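Local coordinates for aminotransferase (Streptomyces pactum, PDB 4ZM4), which belongs to the class-III aminotransferases, a family of fold-type I enzymes that depend on pyridoxal-5'-phosphate, at residues 13-17 against 53-57; 141-147 against 189-195; 367-372 against 417-423. The protein carries 1 engineered substitution. One frame throughout, in Å; residues are numbered along the deposited sequence.

Interaction 1: residues 13-17 against 53-57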
ATOM      1  N   THR B  13      19.109  25.337  -4.517  1.00 29.93           N
ATOM      2  CA  THR B  13      18.570  25.550  -3.123  1.00 30.81           C
ATOM      3  C   THR B  13      17.388  24.637  -2.770  1.00 28.56           C
ATOM      4  O   THR B  13      16.636  24.201  -3.638  1.00 27.27           O
ATOM      5  CB  THR B  13      18.069  26.982  -2.841  1.00 34.35           C
ATOM      6  OG1 THR B  13      16.997  27.311  -3.725  1.00 37.42           O
ATOM      7  CG2 THR B  13      19.187  28.021  -2.966  1.00 36.21           C
ATOM      8  N   ASN B  14      17.218  24.387  -1.475  1.00 27.83           N
ATOM      9  CA  ASN B  14      16.074  23.606  -0.976  1.00 27.46           C
ATOM     10  C   ASN B  14      14.730  24.129  -1.482  1.00 25.09           C
ATOM     11  O   ASN B  14      13.921  23.373  -1.987  1.00 23.75           O
ATOM     12  CB  ASN B  14      16.056  23.588   0.565  1.00 27.58           C
ATOM     13  CG  ASN B  14      17.106  22.658   1.158  1.00 29.62           C
ATOM     14  OD1 ASN B  14      17.309  21.531   0.696  1.00 30.57           O
ATOM     15  ND2 ASN B  14      17.754  23.111   2.220  1.00 31.51           N
ATOM     16  N   ALA B  15      14.515  25.433  -1.332  1.00 25.90           N
ATOM     17  CA  ALA B  15      13.254  26.070  -1.711  1.00 26.56           C
ATOM     18  C   ALA B  15      12.989  25.936  -3.206  1.00 29.38           C
ATOM     19  O   ALA B  15      11.873  25.605  -3.606  1.00 30.80           O
ATOM     20  CB  ALA B  15      13.236  27.536  -1.301  1.00 26.81           C
ATOM     21  N   GLU B  16      14.005  26.204  -4.015  1.00 29.71           N
ATOM     22  CA  GLU B  16      13.880  26.105  -5.471  1.00 32.06           C
ATOM     23  C   GLU B  16      13.651  24.667  -5.909  1.00 28.85           C
ATOM     24  O   GLU B  16      12.916  24.410  -6.858  1.00 27.33           O
ATOM     25  CB  GLU B  16      15.130  26.678  -6.182  1.00 33.70           C
ATOM     26  CG  GLU B  16      15.191  28.214  -6.194  1.00 36.76           C
ATOM     27  CD  GLU B  16      16.586  28.806  -6.404  1.00 36.67           C
ATOM     28  OE1 GLU B  16      17.596  28.058  -6.428  1.00 33.77           O
ATOM     29  OE2 GLU B  16      16.660  30.047  -6.549  1.00 42.25           O
ATOM     30  N   SER B  17      14.331  23.748  -5.243  1.00 25.86           N
ATOM     31  CA  SER B  17      14.238  22.344  -5.594  1.00 26.17           C
ATOM     32  C   SER B  17      12.866  21.805  -5.218  1.00 24.08           C
ATOM     33  O   SER B  17      12.274  21.041  -5.983  1.00 25.80           O
ATOM     34  CB  SER B  17      15.379  21.555  -4.944  1.00 26.69           C
ATOM     35  OG  SER B  17      15.007  20.199  -4.809  1.00 30.76           O
ATOM     36  N   ARG B  53      21.430  14.345   4.092  1.00 32.00           N
ATOM     37  CA  ARG B  53      22.059  15.420   3.355  1.00 33.38           C
ATOM     38  C   ARG B  53      21.106  16.068   2.379  1.00 29.54           C
ATOM     39  O   ARG B  53      20.491  15.415   1.561  1.00 28.24           O
ATOM     40  CB  ARG B  53      23.467  15.223   2.811  1.00 37.96           C
ATOM     41  CG  ARG B  53      23.741  14.162   1.801  1.00 43.66           C
ATOM     42  CD  ARG B  53      24.674  14.742   0.677  1.00 51.13           C
ATOM     43  NE  ARG B  53      24.989  13.751  -0.333  1.00 54.10           N
ATOM     44  CZ  ARG B  53      25.883  13.935  -1.301  1.00 58.66           C
ATOM     45  NH1 ARG B  53      26.606  15.056  -1.375  1.00 58.29           N
ATOM     46  NH2 ARG B  53      26.060  12.975  -2.188  1.00 56.08           N
ATOM     47  N   ASP B  54      21.003  17.375   2.564  1.00 31.37           N
ATOM     48  CA  ASP B  54      20.424  18.369   1.640  1.00 34.15           C
ATOM     49  C   ASP B  54      20.872  18.349   0.180  1.00 35.58           C
ATOM     50  O   ASP B  54      21.950  17.854  -0.153  1.00 38.52           O
ATOM     51  CB  ASP B  54      20.861  19.773   2.125  1.00 34.77           C
ATOM     52  CG  ASP B  54      19.883  20.383   3.006  1.00 35.08           C
ATOM     53  OD1 ASP B  54      18.828  19.749   3.201  1.00 37.77           O
ATOM     54  OD2 ASP B  54      20.168  21.468   3.537  1.00 34.86           O
ATOM     55  N   VAL B  55      20.079  19.001  -0.658  1.00 33.20           N
ATOM     56  CA  VAL B  55      20.526  19.375  -1.993  1.00 33.21           C
ATOM     57  C   VAL B  55      21.538  20.534  -1.979  1.00 33.14           C
ATOM     58  O   VAL B  55      22.161  20.797  -2.997  1.00 34.65           O
ATOM     59  CB  VAL B  55      19.341  19.758  -2.914  1.00 33.37           C
ATOM     60  CG1 VAL B  55      18.443  18.570  -3.134  1.00 32.85           C
ATOM     61  CG2 VAL B  55      18.543  20.936  -2.350  1.00 33.83           C
ATOM     62  N   GLU B  56      21.645  21.262  -0.860  1.00 33.14           N
ATOM     63  CA  GLU B  56      22.709  22.265  -0.635  1.00 33.42           C
ATOM     64  C   GLU B  56      23.897  21.666   0.116  1.00 31.99           C
ATOM     65  O   GLU B  56      24.722  22.388   0.661  1.00 33.80           O
ATOM     66  CB  GLU B  56      22.164  23.456   0.167  1.00 36.18           C
ATOM     67  CG  GLU B  56      20.986  24.187  -0.482  1.00 40.28           C
ATOM     68  CD  GLU B  56      20.348  25.231   0.427  1.00 41.32           C
ATOM     69  OE1 GLU B  56      20.998  25.674   1.398  1.00 45.31           O
ATOM     70  OE2 GLU B  56      19.182  25.609   0.183  1.00 42.35           O
ATOM     71  N   ASP B  57      23.979  20.336   0.144  1.00 31.53           N
ATOM     72  CA  ASP B  57      24.995  19.593   0.895  1.00 28.97           C
ATOM     73  C   ASP B  57      25.100  19.903   2.412  1.00 26.71           C
ATOM     74  O   ASP B  57      26.054  19.517   3.057  1.00 28.50           O
ATOM     75  CB  ASP B  57      26.365  19.680   0.194  1.00 30.08           C
ATOM     76  CG  ASP B  57      26.401  18.931  -1.169  1.00 31.39           C
ATOM     77  OD1 ASP B  57      25.832  17.809  -1.285  1.00 32.07           O
ATOM     78  OD2 ASP B  57      27.033  19.455  -2.125  1.00 30.25           O
TER

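Interaction 2: residues 141-147 against 189-195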
ATOM      1  N   THR B 141     -21.062  -5.117  12.728  1.00 17.79           N
ATOM      2  CA  THR B 141     -20.529  -4.066  11.900  1.00 17.24           C
ATOM      3  C   THR B 141     -19.846  -2.918  12.656  1.00 16.30           C
ATOM      4  O   THR B 141     -18.923  -2.306  12.126  1.00 14.14           O
ATOM      5  CB  THR B 141     -21.612  -3.506  10.958  1.00 19.15           C
ATOM      6  OG1 THR B 141     -22.641  -2.911  11.734  1.00 23.82           O
ATOM      7  CG2 THR B 141     -22.210  -4.604  10.117  1.00 19.75           C
ATOM      8  N   LEU B 142     -20.270  -2.654  13.896  1.00 15.66           N
ATOM      9  CA  LEU B 142     -19.811  -1.480  14.649  1.00 15.28           C
ATOM     10  C   LEU B 142     -18.365  -1.571  15.070  1.00 14.35           C
ATOM     11  O   LEU B 142     -17.951  -2.570  15.709  1.00 16.36           O
ATOM     12  CB  LEU B 142     -20.719  -1.300  15.859  1.00 15.83           C
ATOM     13  CG  LEU B 142     -20.519  -0.064  16.749  1.00 17.66           C
ATOM     14  CD1 LEU B 142     -20.690   1.249  15.963  1.00 17.55           C
ATOM     15  CD2 LEU B 142     -21.465  -0.085  17.936  1.00 17.23           C
ATOM     16  N   VAL B 143     -17.579  -0.547  14.771  1.00 13.32           N
ATOM     17  CA  VAL B 143     -16.181  -0.489  15.221  1.00 13.47           C
ATOM     18  C   VAL B 143     -15.953   0.712  16.136  1.00 14.07           C
ATOM     19  O   VAL B 143     -16.488   1.795  15.878  1.00 15.00           O
ATOM     20  CB  VAL B 143     -15.208  -0.434  14.036  1.00 13.36           C
ATOM     21  CG1 VAL B 143     -13.761  -0.226  14.490  1.00 13.66           C
ATOM     22  CG2 VAL B 143     -15.309  -1.696  13.199  1.00 12.31           C
ATOM     23  N   VAL B 144     -15.163   0.515  17.195  1.00 13.96           N
ATOM     24  CA  VAL B 144     -14.863   1.556  18.166  1.00 14.71           C
ATOM     25  C   VAL B 144     -13.424   2.045  17.976  1.00 15.61           C
ATOM     26  O   VAL B 144     -12.496   1.226  17.810  1.00 17.94           O
ATOM     27  CB  VAL B 144     -15.000   1.044  19.610  1.00 14.93           C
ATOM     28  CG1 VAL B 144     -14.513   2.091  20.606  1.00 14.76           C
ATOM     29  CG2 VAL B 144     -16.453   0.627  19.917  1.00 15.30           C
ATOM     30  N   THR B 145     -13.256   3.369  17.957  1.00 15.29           N
ATOM     31  CA  THR B 145     -11.944   3.995  17.880  1.00 15.83           C
ATOM     32  C   THR B 145     -11.750   4.953  19.058  1.00 16.48           C
ATOM     33  O   THR B 145     -12.701   5.255  19.786  1.00 17.83           O
ATOM     34  CB  THR B 145     -11.801   4.808  16.590  1.00 14.61           C
ATOM     35  OG1 THR B 145     -12.783   5.838  16.570  1.00 14.15           O
ATOM     36  CG2 THR B 145     -11.984   3.959  15.385  1.00 14.35           C
ATOM     37  N   PHE B 146     -10.532   5.437  19.236  1.00 16.48           N
ATOM     38  CA  PHE B 146     -10.278   6.477  20.234  1.00 16.83           C
ATOM     39  C   PHE B 146      -9.774   7.747  19.562  1.00 16.85           C
ATOM     40  O   PHE B 146      -9.020   7.702  18.598  1.00 16.85           O
ATOM     41  CB  PHE B 146      -9.286   5.984  21.307  1.00 16.95           C
ATOM     42  CG  PHE B 146      -9.811   4.833  22.123  1.00 16.69           C
ATOM     43  CD1 PHE B 146     -10.533   5.056  23.283  1.00 16.00           C
ATOM     44  CD2 PHE B 146      -9.561   3.516  21.738  1.00 17.28           C
ATOM     45  CE1 PHE B 146     -10.978   3.998  24.057  1.00 16.11           C
ATOM     46  CE2 PHE B 146     -10.046   2.445  22.504  1.00 17.97           C
ATOM     47  CZ  PHE B 146     -10.744   2.694  23.675  1.00 16.61           C
ATOM     48  N   GLU B 147     -10.112   8.884  20.147  1.00 18.28           N
ATOM     49  CA  GLU B 147      -9.753  10.168  19.597  1.00 17.95           C
ATOM     50  C   GLU B 147      -8.255  10.392  19.578  1.00 17.73           C
ATOM     51  O   GLU B 147      -7.560  10.266  20.604  1.00 17.22           O
ATOM     52  CB  GLU B 147     -10.409  11.298  20.384  1.00 18.97           C
ATOM     53  CG  GLU B 147     -10.282  12.628  19.647  1.00 20.28           C
ATOM     54  CD  GLU B 147     -10.952  13.763  20.368  1.00 20.78           C
ATOM     55  OE1 GLU B 147     -10.860  13.800  21.610  1.00 21.85           O
ATOM     56  OE2 GLU B 147     -11.545  14.615  19.689  1.00 24.56           O
ATOM     57  N   HIS B 189     -20.753   3.388  10.889  1.00 19.73           N
ATOM     58  CA  HIS B 189     -20.570   2.223  11.747  1.00 17.86           C
ATOM     59  C   HIS B 189     -19.267   2.348  12.527  1.00 17.31           C
ATOM     60  O   HIS B 189     -18.654   1.370  12.908  1.00 19.50           O
ATOM     61  CB  HIS B 189     -20.632   0.941  10.898  1.00 17.89           C
ATOM     62  CG  HIS B 189     -21.941   0.758  10.191  1.00 18.64           C
ATOM     63  ND1 HIS B 189     -23.040   0.184  10.792  1.00 19.71           N
ATOM     64  CD2 HIS B 189     -22.337   1.101   8.949  1.00 19.37           C
ATOM     65  CE1 HIS B 189     -24.064   0.215   9.966  1.00 19.75           C
ATOM     66  NE2 HIS B 189     -23.656   0.738   8.826  1.00 20.09           N
ATOM     67  N   THR B 190     -18.822   3.574  12.716  1.00 17.14           N
ATOM     68  CA  THR B 190     -17.622   3.846  13.441  1.00 16.22           C
ATOM     69  C   THR B 190     -17.919   4.895  14.513  1.00 18.35           C
ATOM     70  O   THR B 190     -18.517   5.910  14.243  1.00 18.92           O
ATOM     71  CB  THR B 190     -16.529   4.386  12.532  1.00 14.77           C
ATOM     72  OG1 THR B 190     -16.318   3.497  11.430  1.00 12.62           O
ATOM     73  CG2 THR B 190     -15.206   4.552  13.311  1.00 14.31           C
ATOM     74  N   VAL B 191     -17.425   4.630  15.722  1.00 18.80           N
ATOM     75  CA  VAL B 191     -17.765   5.371  16.910  1.00 17.77           C
ATOM     76  C   VAL B 191     -16.433   5.737  17.599  1.00 18.31           C
ATOM     77  O   VAL B 191     -15.393   5.089  17.362  1.00 18.93           O
ATOM     78  CB  VAL B 191     -18.768   4.487  17.712  1.00 17.88           C
ATOM     79  CG1 VAL B 191     -18.364   4.233  19.135  1.00 18.50           C
ATOM     80  CG2 VAL B 191     -20.203   5.056  17.611  1.00 17.31           C
ATOM     81  N   GLN B 192     -16.450   6.743  18.466  1.00 17.02           N
ATOM     82  CA  GLN B 192     -15.222   7.204  19.073  1.00 16.41           C
ATOM     83  C   GLN B 192     -15.439   7.568  20.535  1.00 16.78           C
ATOM     84  O   GLN B 192     -16.500   8.087  20.896  1.00 15.88           O
ATOM     85  CB  GLN B 192     -14.677   8.400  18.305  1.00 16.14           C
ATOM     86  CG  GLN B 192     -13.204   8.628  18.485  1.00 16.14           C
ATOM     87  CD  GLN B 192     -12.614   9.757  17.645  1.00 17.15           C
ATOM     88  OE1 GLN B 192     -11.687   9.519  16.891  1.00 18.98           O
ATOM     89  NE2 GLN B 192     -13.165  10.964  17.745  1.00 17.26           N
ATOM     90  N   LEU B 193     -14.417   7.283  21.358  1.00 17.33           N
ATOM     91  CA  LEU B 193     -14.311   7.734  22.731  1.00 18.48           C
ATOM     92  C   LEU B 193     -12.964   8.418  22.955  1.00 18.13           C
ATOM     93  O   LEU B 193     -12.062   8.296  22.164  1.00 18.72           O
ATOM     94  CB  LEU B 193     -14.299   6.532  23.686  1.00 21.07           C
ATOM     95  CG  LEU B 193     -15.360   5.460  23.584  1.00 20.96           C
ATOM     96  CD1 LEU B 193     -14.982   4.331  24.508  1.00 21.06           C
ATOM     97  CD2 LEU B 193     -16.713   6.052  23.966  1.00 21.42           C
ATOM     98  N   GLY B 194     -12.819   9.075  24.097  1.00 17.97           N
ATOM     99  CA  GLY B 194     -11.551   9.614  24.535  1.00 18.74           C
ATOM    100  C   GLY B 194     -10.638   8.507  25.064  1.00 20.06           C
ATOM    101  O   GLY B 194     -11.094   7.574  25.739  1.00 23.01           O
ATOM    102  N   TRP B 195      -9.353   8.646  24.772  1.00 19.38           N
ATOM    103  CA  TRP B 195      -8.311   7.749  25.230  1.00 19.54           C
ATOM    104  C   TRP B 195      -8.250   7.790  26.754  1.00 20.56           C
ATOM    105  O   TRP B 195      -8.466   8.842  27.330  1.00 24.15           O
ATOM    106  CB  TRP B 195      -6.996   8.229  24.649  1.00 18.73           C
ATOM    107  CG  TRP B 195      -5.742   7.384  24.902  1.00 20.60           C
ATOM    108  CD1 TRP B 195      -4.505   7.860  25.176  1.00 19.67           C
ATOM    109  CD2 TRP B 195      -5.599   5.953  24.819  1.00 19.18           C
ATOM    110  NE1 TRP B 195      -3.615   6.839  25.273  1.00 18.11           N
ATOM    111  CE2 TRP B 195      -4.257   5.661  25.067  1.00 17.84           C
ATOM    112  CE3 TRP B 195      -6.483   4.909  24.571  1.00 19.69           C
ATOM    113  CZ2 TRP B 195      -3.762   4.385  25.068  1.00 19.34           C
ATOM    114  CZ3 TRP B 195      -5.992   3.621  24.594  1.00 19.99           C
ATOM    115  CH2 TRP B 195      -4.646   3.367  24.860  1.00 19.67           C
TER
HETATM  116  O   HOH W   1     -13.251  14.218  17.730  1.00 23.23           O

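Interaction 3: residues 367-372 against 417-423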
ATOM      1  N   THR B 367      12.258   4.296  22.647  1.00 20.15           N
ATOM      2  CA  THR B 367      12.772   5.254  21.687  1.00 20.36           C
ATOM      3  C   THR B 367      11.658   6.057  21.005  1.00 23.90           C
ATOM      4  O   THR B 367      11.909   6.806  20.056  1.00 25.67           O
ATOM      5  CB  THR B 367      13.623   4.516  20.628  1.00 19.23           C
ATOM      6  OG1 THR B 367      12.951   3.329  20.177  1.00 15.79           O
ATOM      7  CG2 THR B 367      14.947   4.132  21.223  1.00 19.21           C
ATOM      8  N   LEU B 368      10.428   5.861  21.457  1.00 26.31           N
ATOM      9  CA  LEU B 368       9.264   6.624  20.985  1.00 26.32           C
ATOM     10  C   LEU B 368       9.144   7.757  21.991  1.00 28.54           C
ATOM     11  O   LEU B 368       9.201   7.523  23.207  1.00 32.20           O
ATOM     12  CB  LEU B 368       8.046   5.752  21.060  1.00 27.60           C
ATOM     13  CG  LEU B 368       7.079   5.552  19.927  1.00 30.72           C
ATOM     14  CD1 LEU B 368       7.758   5.315  18.603  1.00 35.80           C
ATOM     15  CD2 LEU B 368       6.224   4.366  20.290  1.00 32.16           C
ATOM     16  N   MET B 369       9.078   8.987  21.508  1.00 28.55           N
ATOM     17  CA  MET B 369       9.277  10.152  22.361  1.00 27.70           C
ATOM     18  C   MET B 369       8.537  11.398  21.815  1.00 26.26           C
ATOM     19  O   MET B 369       8.713  11.742  20.638  1.00 29.27           O
ATOM     20  CB  MET B 369      10.780  10.417  22.433  1.00 29.27           C
ATOM     21  CG  MET B 369      11.213  11.431  23.447  1.00 31.05           C
ATOM     22  SD  MET B 369      13.019  11.381  23.572  1.00 33.12           S
ATOM     23  CE  MET B 369      13.188  12.810  24.654  1.00 28.07           C
ATOM     24  N   SER B 370       7.765  12.074  22.674  1.00 24.17           N
ATOM     25  CA  SER B 370       7.148  13.398  22.337  1.00 23.68           C
ATOM     26  C   SER B 370       7.803  14.504  23.177  1.00 23.66           C
ATOM     27  O   SER B 370       8.074  14.319  24.366  1.00 24.33           O
ATOM     28  CB  SER B 370       5.594  13.524  22.340  1.00 21.60           C
ATOM     29  OG  SER B 370       4.995  13.320  23.594  1.00 21.11           O
ATOM     30  N   VAL B 371       8.051  15.629  22.519  1.00 24.60           N
ATOM     31  CA  VAL B 371       8.654  16.815  23.117  1.00 25.62           C
ATOM     32  C   VAL B 371       7.860  18.035  22.672  1.00 26.19           C
ATOM     33  O   VAL B 371       7.873  18.388  21.502  1.00 28.23           O
ATOM     34  CB  VAL B 371      10.134  17.012  22.682  1.00 26.69           C
ATOM     35  CG1 VAL B 371      10.695  18.315  23.246  1.00 29.59           C
ATOM     36  CG2 VAL B 371      10.992  15.849  23.134  1.00 24.10           C
ATOM     37  N   ALA B 372       7.167  18.661  23.620  1.00 27.72           N
ATOM     38  CA  ALA B 372       6.279  19.753  23.346  1.00 28.09           C
ATOM     39  C   ALA B 372       6.563  20.920  24.282  1.00 29.34           C
ATOM     40  O   ALA B 372       6.605  20.768  25.487  1.00 30.71           O
ATOM     41  CB  ALA B 372       4.826  19.289  23.493  1.00 29.65           C
ATOM     42  N   ALA B 417       3.993  19.760  17.536  1.00 19.57           N
ATOM     43  CA  ALA B 417       4.501  19.238  18.794  1.00 19.86           C
ATOM     44  C   ALA B 417       3.990  17.827  19.136  1.00 19.08           C
ATOM     45  O   ALA B 417       4.649  17.083  19.854  1.00 19.52           O
ATOM     46  CB  ALA B 417       4.157  20.216  19.917  1.00 19.61           C
ATOM     47  N   LEU B 418       2.802  17.487  18.661  1.00 19.29           N
ATOM     48  CA  LEU B 418       2.188  16.190  18.929  1.00 18.55           C
ATOM     49  C   LEU B 418       2.746  15.053  18.073  1.00 18.98           C
ATOM     50  O   LEU B 418       2.444  13.895  18.326  1.00 21.74           O
ATOM     51  CB  LEU B 418       0.690  16.276  18.703  1.00 18.83           C
ATOM     52  CG  LEU B 418      -0.059  17.306  19.561  1.00 18.22           C
ATOM     53  CD1 LEU B 418      -1.465  17.465  19.046  1.00 18.77           C
ATOM     54  CD2 LEU B 418      -0.080  16.902  21.011  1.00 18.68           C
ATOM     55  N   GLU B 419       3.574  15.354  17.083  1.00 19.52           N
ATOM     56  CA  GLU B 419       4.198  14.316  16.280  1.00 21.80           C
ATOM     57  C   GLU B 419       5.491  13.811  16.944  1.00 21.18           C
ATOM     58  O   GLU B 419       6.391  14.580  17.224  1.00 19.68           O
ATOM     59  CB  GLU B 419       4.499  14.836  14.888  1.00 25.63           C
ATOM     60  CG  GLU B 419       3.247  15.127  14.069  1.00 28.22           C
ATOM     61  CD  GLU B 419       2.496  13.880  13.683  1.00 29.56           C
ATOM     62  OE1 GLU B 419       3.038  12.761  13.808  1.00 33.57           O
ATOM     63  OE2 GLU B 419       1.330  14.008  13.271  1.00 38.45           O
ATOM     64  N   PRO B 420       5.587  12.501  17.178  1.00 21.32           N
ATOM     65  CA  PRO B 420       6.704  11.994  17.959  1.00 21.52           C
ATOM     66  C   PRO B 420       8.075  12.029  17.244  1.00 21.05           C
ATOM     67  O   PRO B 420       8.138  12.160  16.017  1.00 21.81           O
ATOM     68  CB  PRO B 420       6.274  10.556  18.263  1.00 21.44           C
ATOM     69  CG  PRO B 420       5.402  10.169  17.120  1.00 21.91           C
ATOM     70  CD  PRO B 420       4.691  11.420  16.707  1.00 21.57           C
ATOM     71  N   TRP B 421       9.145  11.982  18.043  1.00 19.91           N
ATOM     72  CA  TRP B 421      10.508  11.637  17.603  1.00 19.95           C
ATOM     73  C   TRP B 421      10.658  10.114  17.619  1.00 21.43           C
ATOM     74  O   TRP B 421      10.135   9.427  18.525  1.00 23.23           O
ATOM     75  CB  TRP B 421      11.537  12.184  18.616  1.00 19.98           C
ATOM     76  CG  TRP B 421      11.585  13.685  18.802  1.00 19.44           C
ATOM     77  CD1 TRP B 421      10.743  14.615  18.278  1.00 20.28           C
ATOM     78  CD2 TRP B 421      12.518  14.409  19.616  1.00 20.72           C
ATOM     79  NE1 TRP B 421      11.100  15.864  18.705  1.00 19.83           N
ATOM     80  CE2 TRP B 421      12.199  15.764  19.512  1.00 21.14           C
ATOM     81  CE3 TRP B 421      13.606  14.034  20.417  1.00 20.69           C
ATOM     82  CZ2 TRP B 421      12.925  16.753  20.188  1.00 22.02           C
ATOM     83  CZ3 TRP B 421      14.306  15.002  21.084  1.00 20.93           C
ATOM     84  CH2 TRP B 421      13.984  16.344  20.956  1.00 21.95           C
ATOM     85  N   PHE B 422      11.425   9.586  16.681  1.00 21.93           N
ATOM     86  CA  PHE B 422      11.686   8.144  16.570  1.00 21.41           C
ATOM     87  C   PHE B 422      13.185   7.848  16.629  1.00 22.01           C
ATOM     88  O   PHE B 422      13.861   7.752  15.596  1.00 21.04           O
ATOM     89  CB  PHE B 422      11.135   7.625  15.243  1.00 21.49           C
ATOM     90  CG  PHE B 422       9.641   7.660  15.161  1.00 21.97           C
ATOM     91  CD1 PHE B 422       8.994   8.739  14.618  1.00 20.93           C
ATOM     92  CD2 PHE B 422       8.877   6.594  15.622  1.00 21.41           C
ATOM     93  CE1 PHE B 422       7.622   8.740  14.493  1.00 21.65           C
ATOM     94  CE2 PHE B 422       7.508   6.620  15.515  1.00 19.72           C
ATOM     95  CZ  PHE B 422       6.876   7.691  14.953  1.00 19.21           C
ATOM     96  N   LEU B 423      13.720   7.674  17.838  1.00 24.24           N
ATOM     97  CA  LEU B 423      15.187   7.451  17.990  1.00 23.11           C
ATOM     98  C   LEU B 423      15.615   6.060  17.486  1.00 22.53           C
ATOM     99  O   LEU B 423      14.788   5.167  17.307  1.00 23.41           O
ATOM    100  CB  LEU B 423      15.639   7.688  19.430  1.00 23.36           C
ATOM    101  CG  LEU B 423      15.129   8.969  20.104  1.00 23.09           C
ATOM    102  CD1 LEU B 423      15.710   9.092  21.498  1.00 24.66           C
ATOM    103  CD2 LEU B 423      15.459  10.218  19.300  1.00 22.07           C
TER
HETATM  104  O   HOH W   2       7.019  15.731  19.705  1.00 18.91           O
HETATM  105  O   HOH W   3       8.773  17.960  19.035  1.00 22.78           O

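Interaction 1: residues 13-17 against 53-57
The backbone N of Asn14 donates to OE2 of Glu56 over 2.8 Å. The bond is nearly straight, with 171° at the hydrogen, and it falls on the anti lone pair of OE2, the one turned away from OE1. The Glu56 chain runs extended beyond CG to get there. On the way Glu56 CG passes 3.8 Å from Thr13 CA. Its carboxylate then stacks on the side-chain amide of Asn14, the two planes being 28° apart. The Asn14 amide is brought there by its first torsion, which sets CG beside the backbone N (chi1 -75°). Asn14 ND2 makes a second link, a weak hydrogen bond of 3.2 Å to Asp54 OD2. Here the side chains cross at about a right angle. The contact joins the first turn of helix 14-22 to the type I beta turn of Asp54 to Asp57, which connects the antiparallel strands 51-54 and 59-62. Val55 and Glu56 are the two middle residues of that turn. The helix start carries an ST motif, in which Thr13 OG1 accepts from the backbone N of Glu16 at 3.2 Å. The negative Glu56 carboxylate probably also gains from the partial positive charge of the helix start. Val55 supplies a methyl group: Val55 CG2 lies against Asn14 OD1 at 3.3 Å and near Ser17 CB at 4.1 Å. OD1 of Asn14 accepts a hydrogen bond from the backbone N of Val43. Val55 also packs on Val43 and on Glu98 of the second subunit.

Interaction 2: residues 141-147 against 189-195
Thr145 has OG1 set between its own N and carbonyl carbon (chi1 61°), which turns the hydroxyl to Val191 O at 2.8 Å. The backbone N of Thr145 reaches Val191 O as well, also at 2.8 Å. The two donors come from opposite faces of the carbonyl plane. Phe146 has CG opposite its carbonyl carbon (chi1 -64°), and its ring receives the edge of Trp195. The Phe146 ring and the six-membered ring of Trp195 form a T-shaped pair, centroids 5.6 Å apart and planes at 70°. Gly194 O meets the edge of the Phe146 ring, 3.6 Å from CD1. The backbones form a regular parallel ladder, running from Val143 N bonded to His189 O as far as Glu147 N bonded to Leu193 O. At the side chains a water donates to Glu147 OE2 at 2.6 Å and accepts a weak bond from Gln192 NE2. Glu147 also has a salt bridge to Arg388, and Gln192 NE2 bonds to Pro172 O. Within this chain, strand 190-193 is an outermost strand of the seven-stranded sheet expected of the large domain in fold-type I enzymes. Strand 212-217 borders 142-146 on its other side. Helix 198-208 packs on Val144, Phe146 and Leu193, and helix 123-138 on Val143.

Interaction 3: residues 367-372 against 417-423
Strand 421-422 adds to strand 368-373 as the third strand of a small antiparallel sheet, whose other outer strand is 360-365. Three backbone hydrogen bonds make the join. Met369 and Trp421 form a hydrogen-bonded pair, with Trp421 N to Met369 O at 2.6 Å and Met369 N to Trp421 O at 3.2 Å. Leu423 N then bonds to Thr367 O at 3.0 Å. The contacts with the indole lie on the Trp421 side of the sheet. Val371 CG2 sits over one face of the indole as a CH-pi contact, 3.7 Å from the six-membered ring centroid and 12° off its normal. Met369 has CG turned away from its own N (chi1 -170°), and its extended chain runs alongside Trp421. SD makes an oblique Met-aromatic contact. Met345 of helix 334-355 packs on both residues. Apolar packing on the other side pairs Leu368 CD1 closely with Phe422 CE2, 3.4 Å apart. Glu419, in the loop before the strand, touches the bound P3B. Where the strands part, waters fill in. One accepts from Val371 N. Another donates to Val371 O at 2.7 Å and accepts from Trp421 NE1 at 3.1 Å.

In the fold
Interactions 2 and 3 are buried and interaction 1 is a surface contact. Both buried ones are strand pairings, parallel in the large sheet and antiparallel in the small one. Interaction 1 instead joins a helix start to a turn, mostly through charged and amide groups. Interactions 2 and 3 combine backbone bonds with a tryptophan that meets apolar or aromatic neighbours. Interaction 3 lies nearest the chain's centre and includes a residue of the P3B pocket. Interactions 1 and 2 lie on opposite sides of that centre, and each has a residue meeting the second subunit. No two contacts touch. Interactions 2 and 3 come within about 10 Å at their nearest atoms.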